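Local coordinates for protein putative DD-carboxypeptidase TP_0574 (Treponema pallidum, PDB 1O75) that binds penicillin and shows zinc-stimulated carboxypeptidase activity on synthetic depsipeptides, possibly acting as a D,D-carboxypeptidase that lowers peptidoglycan cross-linking in this spirochaete, at residues 30-34 with 48-52. The protein carries 2 engineered substitutions. Sequence-based numbering, arbitrary orientation.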
loop_
_atom_site.group_PDB
_atom_site.type_symbol
_atom_site.label_atom_id
_atom_site.label_comp_id
_atom_site.label_asym_id
_atom_site.label_seq_id
_atom_site.Cartn_x
_atom_site.Cartn_y
_atom_site.Cartn_z
ATOM N N ASP B 30 -11.270 35.869 13.128
ATOM C CA ASP B 30 -12.504 36.122 12.394
ATOM C C ASP B 30 -12.359 36.150 10.901
ATOM O O ASP B 30 -13.252 35.716 10.166
ATOM C CB ASP B 30 -13.162 37.405 12.909
ATOM C CG ASP B 30 -13.629 37.253 14.342
ATOM O OD1 ASP B 30 -14.229 36.198 14.643
ATOM O OD2 ASP B 30 -13.396 38.159 15.169
ATOM N N VAL B 31 -11.227 36.657 10.434
ATOM C CA VAL B 31 -10.968 36.683 9.003
ATOM C C VAL B 31 -10.737 35.258 8.485
ATOM O O VAL B 31 -10.992 34.963 7.317
ATOM C CB VAL B 31 -9.735 37.566 8.713
ATOM C CG1 VAL B 31 -9.058 37.137 7.432
ATOM C CG2 VAL B 31 -10.187 39.027 8.660
ATOM N N LEU B 32 -10.265 34.371 9.350
ATOM C CA LEU B 32 -10.012 32.994 8.927
ATOM C C LEU B 32 -11.250 32.080 9.072
ATOM O O LEU B 32 -11.203 30.883 8.753
ATOM C CB LEU B 32 -8.828 32.428 9.708
ATOM C CG LEU B 32 -7.476 33.110 9.457
ATOM C CD1 LEU B 32 -6.378 32.320 10.154
ATOM C CD2 LEU B 32 -7.217 33.203 7.954
ATOM N N LEU B 33 -12.356 32.653 9.531
ATOM C CA LEU B 33 -13.601 31.896 9.692
ATOM C C LEU B 33 -14.616 32.436 8.690
ATOM O O LEU B 33 -14.832 33.640 8.613
ATOM C CB LEU B 33 -14.134 32.052 11.125
ATOM C CG LEU B 33 -13.309 31.402 12.239
ATOM C CD1 LEU B 33 -13.906 31.747 13.565
ATOM C CD2 LEU B 33 -13.291 29.877 12.071
ATOM N N ALA B 34 -15.236 31.569 7.902
ATOM C CA ALA B 34 -16.211 32.050 6.924
ATOM C C ALA B 34 -17.631 31.608 7.287
ATOM O O ALA B 34 -18.066 31.768 8.441
ATOM C CB ALA B 34 -15.840 31.558 5.532
ATOM N N GLY B 48 -13.653 25.988 1.872
ATOM C CA GLY B 48 -13.676 27.295 2.502
ATOM C C GLY B 48 -12.390 27.722 3.172
ATOM O O GLY B 48 -11.284 27.428 2.707
ATOM N N MET B 49 -12.558 28.448 4.267
ATOM C CA MET B 49 -11.448 28.943 5.051
ATOM C C MET B 49 -11.087 27.965 6.170
ATOM O O MET B 49 -10.873 26.786 5.890
ATOM C CB MET B 49 -11.788 30.338 5.590
ATOM C CG MET B 49 -11.856 31.415 4.463
ATOM S SD MET B 49 -10.231 31.648 3.606
ATOM C CE MET B 49 -9.310 32.485 4.903
ATOM N N PHE B 50 -11.017 28.421 7.419
ATOM C CA PHE B 50 -10.611 27.531 8.501
ATOM C C PHE B 50 -11.651 27.061 9.518
ATOM O O PHE B 50 -11.289 26.565 10.592
ATOM C CB PHE B 50 -9.400 28.130 9.231
ATOM C CG PHE B 50 -8.168 28.203 8.355
ATOM C CD1 PHE B 50 -7.943 29.309 7.534
ATOM C CD2 PHE B 50 -7.289 27.115 8.288
ATOM C CE1 PHE B 50 -6.846 29.327 6.648
ATOM C CE2 PHE B 50 -6.193 27.117 7.410
ATOM C CZ PHE B 50 -5.973 28.221 6.592
ATOM N N ASP B 51 -12.922 27.195 9.169
ATOM C CA ASP B 51 -14.021 26.752 10.032
ATOM C C ASP B 51 -13.938 25.241 10.198
ATOM O O ASP B 51 -13.362 24.559 9.357
ATOM C CB ASP B 51 -15.355 27.093 9.391
ATOM C CG ASP B 51 -15.440 28.537 8.988
ATOM O OD1 ASP B 51 -16.138 29.304 9.687
ATOM O OD2 ASP B 51 -14.793 28.903 7.976
ATOM N N ALA B 52 -14.541 24.720 11.265
ATOM C CA ALA B 52 -14.510 23.282 11.537
ATOM C C ALA B 52 -14.860 22.336 10.378
ATOM O O ALA B 52 -15.949 22.409 9.778
ATOM C CB ALA B 52 -15.389 22.973 12.732
#
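Leu-32 and Ala-34 meet Phe-50 and Asp-51 through two hydrogen bonds that draw together the two limbs of one long loop, the irregular connection between helix 17-25 and strand 53-56 in the N-terminal part of this penicillin-binding lipoprotein. Phe-50 N donates to Leu-32 O at 2.8 Å, approaching nearly head-on to the carbonyl, with a C=O...N angle of 166°. Two residues on in the first limb and one in the second, a side-chain bond follows: Asp-51 OD2 accepts from Ala-34 N at 2.7 Å. This bond is almost straight (N-H...O 175°) and uses the syn lone pair of the carboxylate, which thus accepts from a main-chain N-H just before residues 35-39, which are not modelled. Leu-33 flanks the same group, its CB 3.7 Å from Asp-51 OD1.

Beside the carbonyl of Leu-32, Met-49 CB and Phe-50 CB both lie 3.3 Å from the oxygen. Met-49 bends at both chi2 and chi3, which curls its thioether back along the 30-34 limb and sets CE 3.8 Å from Leu-32 CD2; the Met-49 chain lies roughly perpendicular to that of Leu-32. The leucine and phenylalanine side chains instead extend alongside each other in the same direction, with Leu-32 CB 3.9 Å from Phe-50 CD1. On the other flank of Met-49, CG touches Ala-34 CB.

Helix 17-25 backs this cluster: Leu-32 packs on Ala-18 and Trp-21, and the indole of Trp-21 meets the Phe-50 ring with the planes inclined at about 35°. Lys-279 NZ hydrogen-bonds to the carbonyl oxygens of both Met-49 and Asp-51, bracketing Phe-50 from a distant loop. At the centre, Leu-32 O lies in the plane of the Phe-50 ring at its edge, 3.8 Å from CD1.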